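Hypothetical protein Atu2648 (Agrobacterium tumefaciens str. C58, PDB 1ZCE) is of unknown function but adopts the EVE domain fold, related to the ASCH and PUA domains, and may bind RNA or modified nucleic acid bases. Local coordinates at residues 3-7 with 43-49; 24-30 with 85-89. All coordinates share one frame; numbering follows the deposited sequence.

Overall arrangement
Both contacts reach the same mixed sheet, contact 1 at an inner strand and contact 2 at an edge strand. Contact 1 joins strand 4-9 to the loop that runs from helix 35-42 into strand 49-54. Contact 2 pairs the short outermost strand 27-28 with strand 84-99. Each is partly buried, with aromatic and aliphatic groups inside; most charged groups lie toward the surface, but the Asp-48 carboxylate of contact 1 is buried. Contact 1 rests mainly on side chains and bound waters. Contact 2 rests mainly on backbone bonds. Their centres lie about 12 Å apart, and they meet where Tyr-7 packs on Trp-29 and Ile-88 and where Met-44 packs on Val-86.

Contact 1: residues 3-7 with 43-49; sequences NYWLY and AMKIGDK
Trp-5 N donates to Lys-49 O at 3.1 Å, where strand 4-9 runs beside the start of strand 49-54. The Trp-5 indole points its NE1 at Asp-48 OD2, at 3.1 Å and nearly straight (164°). The carboxylate lies at the ring edge, and NE1 meets OD2 from above the carboxylate plane. Lys-45 N donates to Asp-48 OD2 at 3.0 Å from the opposite face of the carboxylate. These two N-H groups and a water grip OD2, which would favour a charged carboxylate. The water also bridges Asn-3 ND2, Ala-43 O and Lys-45 NZ. A second water links Asn-3 N to Asp-48 OD1.

Selenomethionine Met-44 lies over one face of the indole. Its chain is extended beyond CG (chi2 173°, chi3 -173°), which carries SE and CE across that face and on to Tyr-7. Met-44 CG sits 3.6 Å from the centroid of the Trp-5 five-membered ring, a CH-pi contact. SE stands over the same ring and at the edge of the Tyr-7 ring, making two Met-aromatic contacts. Tyr-7 OH lies 3.2 Å from Met-44 SE; it is buried and has no hydrogen-bond partner in the model. Met-44 CE packs on Tyr-7 CE2 at 3.7 Å. Ala-43 CB touches Trp-5 CH2 at the far end of the indole.

Ser-145 OG, near the C-terminus, bonds to both Asn-3 O and Lys-49 N and ties the two segments together. The type II turn from Lys-45 to Asp-48 leads the chain from helix 35-42 into the parallel neighbour of strand 4-9, within the mixed sheet of the EVE domain.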
loop_
_atom_site.group_PDB
_atom_site.type_symbol
_atom_site.label_atom_id
_atom_site.label_comp_id
_atom_site.label_asym_id
_atom_site.label_seq_id
_atom_site.Cartn_x
_atom_site.Cartn_y
_atom_site.Cartn_z
ATOM N N ASN A 3 -3.362 -6.890 10.274
ATOM C CA ASN A 3 -2.700 -7.016 8.980
ATOM C C ASN A 3 -2.312 -5.672 8.378
ATOM O O ASN A 3 -3.074 -4.706 8.434
ATOM C CB ASN A 3 -3.598 -7.779 8.003
ATOM C CG ASN A 3 -3.928 -9.175 8.491
ATOM O OD1 ASN A 3 -3.057 -9.897 8.964
ATOM N ND2 ASN A 3 -5.191 -9.565 8.367
ATOM N N TYR A 4 -1.112 -5.635 7.803
ATOM C CA TYR A 4 -0.563 -4.439 7.168
ATOM C C TYR A 4 -0.244 -4.745 5.712
ATOM O O TYR A 4 0.023 -5.893 5.359
ATOM C CB TYR A 4 0.680 -3.977 7.926
ATOM C CG TYR A 4 0.335 -3.494 9.312
ATOM C CD1 TYR A 4 -0.046 -2.173 9.529
ATOM C CD2 TYR A 4 0.289 -4.378 10.392
ATOM C CE1 TYR A 4 -0.468 -1.742 10.779
ATOM C CE2 TYR A 4 -0.135 -3.952 11.654
ATOM C CZ TYR A 4 -0.513 -2.634 11.833
ATOM O OH TYR A 4 -0.960 -2.199 13.059
ATOM N N TRP A 5 -0.261 -3.712 4.877
ATOM C CA TRP A 5 -0.068 -3.897 3.447
ATOM C C TRP A 5 0.786 -2.827 2.783
ATOM O O TRP A 5 1.196 -1.856 3.418
ATOM C CB TRP A 5 -1.446 -3.909 2.778
ATOM C CG TRP A 5 -2.447 -4.761 3.501
ATOM C CD1 TRP A 5 -3.327 -4.370 4.476
ATOM C CD2 TRP A 5 -2.639 -6.160 3.327
ATOM N NE1 TRP A 5 -4.057 -5.451 4.917
ATOM C CE2 TRP A 5 -3.652 -6.568 4.226
ATOM C CE3 TRP A 5 -2.051 -7.121 2.495
ATOM C CZ2 TRP A 5 -4.093 -7.896 4.314
ATOM C CZ3 TRP A 5 -2.481 -8.436 2.579
ATOM C CH2 TRP A 5 -3.493 -8.814 3.482
ATOM N N LEU A 6 1.058 -3.026 1.497
ATOM C CA LEU A 6 1.808 -2.057 0.702
ATOM C C LEU A 6 1.192 -2.009 -0.693
ATOM O O LEU A 6 0.882 -3.045 -1.282
ATOM C CB LEU A 6 3.303 -2.408 0.620
ATOM C CG LEU A 6 4.174 -1.439 -0.200
ATOM C CD1 LEU A 6 5.575 -1.334 0.402
ATOM C CD2 LEU A 6 4.238 -1.894 -1.651
ATOM N N TYR A 7 1.004 -0.793 -1.197
ATOM C CA TYR A 7 0.417 -0.565 -2.513
ATOM C C TYR A 7 1.410 0.188 -3.381
ATOM O O TYR A 7 1.872 1.270 -3.008
ATOM C CB TYR A 7 -0.864 0.278 -2.407
ATOM C CG TYR A 7 -1.831 -0.172 -1.341
ATOM C CD1 TYR A 7 -1.584 0.098 0.003
ATOM C CD2 TYR A 7 -2.977 -0.893 -1.668
ATOM C CE1 TYR A 7 -2.448 -0.345 0.999
ATOM C CE2 TYR A 7 -3.848 -1.342 -0.674
ATOM C CZ TYR A 7 -3.574 -1.066 0.655
ATOM O OH TYR A 7 -4.399 -1.535 1.654
ATOM N N ALA A 43 -8.297 -9.900 1.248
ATOM C CA ALA A 43 -7.990 -10.229 2.636
ATOM C C ALA A 43 -7.995 -9.001 3.540
ATOM O O ALA A 43 -7.844 -9.121 4.755
ATOM C CB ALA A 43 -6.633 -10.912 2.712
HETATM N N MSE A 44 -8.181 -7.824 2.947
HETATM C CA MSE A 44 -8.172 -6.577 3.705
HETATM C C MSE A 44 -9.483 -6.253 4.396
HETATM O O MSE A 44 -10.563 -6.581 3.902
HETATM C CB MSE A 44 -7.791 -5.414 2.790
HETATM C CG MSE A 44 -6.378 -5.517 2.256
HETATM SE SE MSE A 44 -6.011 -4.169 0.938
HETATM C CE MSE A 44 -4.280 -4.816 0.390
ATOM N N LYS A 45 -9.370 -5.601 5.547
ATOM C CA LYS A 45 -10.528 -5.182 6.317
ATOM C C LYS A 45 -10.546 -3.658 6.376
ATOM O O LYS A 45 -9.522 -3.004 6.167
ATOM C CB LYS A 45 -10.449 -5.749 7.737
ATOM C CG LYS A 45 -10.455 -7.268 7.793
ATOM C CD LYS A 45 -10.463 -7.783 9.224
ATOM C CE LYS A 45 -10.314 -9.296 9.271
ATOM N NZ LYS A 45 -8.967 -9.735 8.823
ATOM N N ILE A 46 -11.718 -3.095 6.650
ATOM C CA ILE A 46 -11.844 -1.651 6.768
ATOM C C ILE A 46 -10.892 -1.199 7.868
ATOM O O ILE A 46 -10.842 -1.805 8.939
ATOM C CB ILE A 46 -13.286 -1.251 7.156
ATOM C CG1 ILE A 46 -14.245 -1.592 6.014
ATOM C CG2 ILE A 46 -13.357 0.235 7.486
ATOM C CD1 ILE A 46 -13.906 -0.905 4.705
ATOM N N GLY A 47 -10.118 -0.156 7.597
ATOM C CA GLY A 47 -9.193 0.331 8.602
ATOM C C GLY A 47 -7.783 -0.225 8.512
ATOM O O GLY A 47 -6.873 0.300 9.154
ATOM N N ASP A 48 -7.583 -1.292 7.743
ATOM C CA ASP A 48 -6.242 -1.861 7.598
ATOM C C ASP A 48 -5.328 -0.780 7.044
ATOM O O ASP A 48 -5.683 -0.089 6.088
ATOM C CB ASP A 48 -6.238 -3.052 6.638
ATOM C CG ASP A 48 -6.633 -4.358 7.308
ATOM O OD1 ASP A 48 -6.973 -4.364 8.509
ATOM O OD2 ASP A 48 -6.600 -5.400 6.624
ATOM N N LYS A 49 -4.150 -0.650 7.645
ATOM C CA LYS A 49 -3.180 0.353 7.241
ATOM C C LYS A 49 -2.141 -0.227 6.297
ATOM O O LYS A 49 -1.858 -1.427 6.315
ATOM C CB LYS A 49 -2.495 0.930 8.478
ATOM C CG LYS A 49 -3.458 1.508 9.504
ATOM C CD LYS A 49 -4.255 2.671 8.934
ATOM C CE LYS A 49 -5.107 3.366 9.997
ATOM N NZ LYS A 49 -6.116 2.472 10.626
HETATM O O HOH W 1 -7.142 -7.903 7.193
HETATM O O HOH W 2 -6.157 -6.128 10.463
HETATM O O HOH W 3 -6.539 -11.983 9.553
#

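Contact 2: residues 24-30 with 85-89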
loop_
_atom_site.group_PDB
_atom_site.type_symbol
_atom_site.label_atom_id
_atom_site.label_comp_id
_atom_site.label_asym_id
_atom_site.label_seq_id
_atom_site.Cartn_x
_atom_site.Cartn_y
_atom_site.Cartn_z
ATOM N N GLU A 24 -11.095 11.978 2.340
ATOM C CA GLU A 24 -11.874 10.884 2.915
ATOM C C GLU A 24 -12.660 10.068 1.894
ATOM O O GLU A 24 -13.039 8.933 2.176
ATOM C CB GLU A 24 -12.807 11.417 4.013
ATOM C CG GLU A 24 -13.725 12.547 3.582
ATOM C CD GLU A 24 -15.078 12.066 3.090
ATOM O OE1 GLU A 24 -15.835 12.898 2.555
ATOM O OE2 GLU A 24 -15.389 10.869 3.247
ATOM N N THR A 25 -12.891 10.641 0.714
ATOM C CA THR A 25 -13.615 9.955 -0.355
ATOM C C THR A 25 -12.813 8.734 -0.794
ATOM O O THR A 25 -13.377 7.721 -1.207
ATOM C CB THR A 25 -13.819 10.877 -1.578
ATOM O OG1 THR A 25 -14.647 11.985 -1.207
ATOM C CG2 THR A 25 -14.474 10.116 -2.723
ATOM N N GLY A 26 -11.492 8.840 -0.701
ATOM C CA GLY A 26 -10.637 7.735 -1.084
ATOM C C GLY A 26 -10.521 7.559 -2.583
ATOM O O GLY A 26 -11.000 8.382 -3.366
ATOM N N GLU A 27 -9.879 6.464 -2.974
ATOM C CA GLU A 27 -9.666 6.142 -4.374
ATOM C C GLU A 27 -9.836 4.647 -4.609
ATOM O O GLU A 27 -9.262 3.830 -3.890
ATOM C CB GLU A 27 -8.253 6.561 -4.785
ATOM C CG GLU A 27 -7.880 6.225 -6.218
ATOM C CD GLU A 27 -8.563 7.122 -7.229
ATOM O OE1 GLU A 27 -8.380 6.895 -8.445
ATOM O OE2 GLU A 27 -9.277 8.057 -6.814
ATOM N N GLU A 28 -10.629 4.293 -5.614
ATOM C CA GLU A 28 -10.842 2.895 -5.961
ATOM C C GLU A 28 -9.515 2.402 -6.525
ATOM O O GLU A 28 -8.943 3.032 -7.419
ATOM C CB GLU A 28 -11.938 2.774 -7.023
ATOM C CG GLU A 28 -12.309 1.336 -7.345
ATOM C CD GLU A 28 -13.262 1.209 -8.520
ATOM O OE1 GLU A 28 -13.674 0.069 -8.817
ATOM O OE2 GLU A 28 -13.590 2.236 -9.150
ATOM N N TRP A 29 -9.016 1.280 -6.011
ATOM C CA TRP A 29 -7.731 0.767 -6.475
ATOM C C TRP A 29 -7.873 -0.118 -7.711
ATOM O O TRP A 29 -7.640 -1.326 -7.674
ATOM C CB TRP A 29 -7.025 0.008 -5.349
ATOM C CG TRP A 29 -5.544 0.149 -5.430
ATOM C CD1 TRP A 29 -4.631 -0.848 -5.602
ATOM C CD2 TRP A 29 -4.804 1.372 -5.399
ATOM N NE1 TRP A 29 -3.365 -0.323 -5.685
ATOM C CE2 TRP A 29 -3.442 1.041 -5.564
ATOM C CE3 TRP A 29 -5.160 2.720 -5.252
ATOM C CZ2 TRP A 29 -2.430 2.008 -5.587
ATOM C CZ3 TRP A 29 -4.155 3.685 -5.275
ATOM C CH2 TRP A 29 -2.807 3.322 -5.441
ATOM N N THR A 30 -8.233 0.524 -8.817
ATOM C CA THR A 30 -8.465 -0.146 -10.092
ATOM C C THR A 30 -7.204 -0.535 -10.851
ATOM O O THR A 30 -6.103 -0.105 -10.519
ATOM C CB THR A 30 -9.284 0.756 -11.024
ATOM O OG1 THR A 30 -8.546 1.956 -11.281
ATOM C CG2 THR A 30 -10.606 1.122 -10.381
ATOM N N CYS A 85 -11.490 -5.035 -6.263
ATOM C CA CYS A 85 -10.513 -4.251 -5.523
ATOM C C CYS A 85 -11.122 -3.471 -4.366
ATOM O O CYS A 85 -12.349 -3.337 -4.252
ATOM C CB CYS A 85 -9.848 -3.260 -6.480
ATOM S SG CYS A 85 -11.067 -2.182 -7.339
ATOM N N VAL A 86 -10.248 -2.968 -3.499
ATOM C CA VAL A 86 -10.675 -2.147 -2.377
ATOM C C VAL A 86 -10.526 -0.686 -2.791
ATOM O O VAL A 86 -10.099 -0.375 -3.906
ATOM C CB VAL A 86 -9.784 -2.364 -1.113
ATOM C CG1 VAL A 86 -9.967 -3.771 -0.576
ATOM C CG2 VAL A 86 -8.316 -2.113 -1.446
ATOM N N ASP A 87 -10.921 0.198 -1.882
ATOM C CA ASP A 87 -10.766 1.637 -2.057
ATOM C C ASP A 87 -9.843 1.992 -0.896
ATOM O O ASP A 87 -9.983 1.422 0.187
ATOM C CB ASP A 87 -12.085 2.381 -1.838
ATOM C CG ASP A 87 -13.047 2.261 -3.004
ATOM O OD1 ASP A 87 -12.904 1.342 -3.829
ATOM O OD2 ASP A 87 -13.972 3.099 -3.078
ATOM N N ILE A 88 -8.906 2.912 -1.108
ATOM C CA ILE A 88 -8.010 3.330 -0.034
ATOM C C ILE A 88 -7.996 4.849 0.073
ATOM O O ILE A 88 -8.337 5.550 -0.879
ATOM C CB ILE A 88 -6.544 2.842 -0.254
ATOM C CG1 ILE A 88 -5.978 3.410 -1.558
ATOM C CG2 ILE A 88 -6.495 1.321 -0.263
ATOM C CD1 ILE A 88 -4.492 3.119 -1.763
ATOM N N ARG A 89 -7.607 5.353 1.239
ATOM C CA ARG A 89 -7.526 6.794 1.451
ATOM C C ARG A 89 -6.310 7.138 2.295
ATOM O O ARG A 89 -5.816 6.316 3.063
ATOM C CB ARG A 89 -8.796 7.325 2.121
ATOM C CG ARG A 89 -9.098 6.759 3.488
ATOM C CD ARG A 89 -10.461 7.255 3.950
ATOM N NE ARG A 89 -10.950 6.577 5.145
ATOM C CZ ARG A 89 -12.194 6.687 5.601
ATOM N NH1 ARG A 89 -12.561 6.036 6.696
ATOM N NH2 ARG A 89 -13.073 7.446 4.957
HETATM O O HOH W 4 -15.525 8.816 5.161
HETATM O O HOH W 5 -13.242 5.760 -3.257
#
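Ile-88 sets CG1 between its backbone N and carbonyl carbon (chi1 60°) and then extends (chi2 173°), which lays CD1 over one face of the Trp-29 indole. Arg-89 starts with the same first torsion, and its chain runs extended from CG to NE toward Glu-24. These groups flank an antiparallel ladder, in which edge strand 27-28 pairs with strand 84-99 of the mixed sheet.

Glu-27 and Ile-88 form a hydrogen-bonded pair. Glu-27 N donates to Ile-88 O at 2.8 Å, and Ile-88 N returns a bond to Glu-27 O at 3.0 Å. Glu-28 and Asp-87 are the next, non-hydrogen-bonded pair. Trp-29 N then donates to Val-86 O at 2.9 Å. Trp-29 is the centre of an inverse gamma turn, where the chain leaves the ladder.

Ile-88 CD1 lies 3.8 Å from the centroid of the Trp-29 six-membered ring, a CH-pi contact offset toward the rim. The same indole meets Tyr-7 edge-to-face. Cys-85 CB packs against Trp-29 O.

On the face of the sheet that carries Glu-28 and Asp-87, Asp-87 OD1 touches Glu-28 CA and CG. Cys-85 SG touches the same Glu-28 CG. The Glu-28 carboxylate is held by Ser-75. A water joins Asp-87 OD2 to Thr-25 O. Gly-26 has a positive phi and packs its CA on Arg-89 CB at 3.7 Å.

Glu-66 takes the NE of Arg-89 in a salt bridge. Arg-89 NH2 also donates to Glu-24 O at 3.2 Å, in the guanidinium plane and on a carbonyl lone pair. A water accepts from Arg-89 NH2 and donates to Glu-24 OE2, each at 2.8 Å.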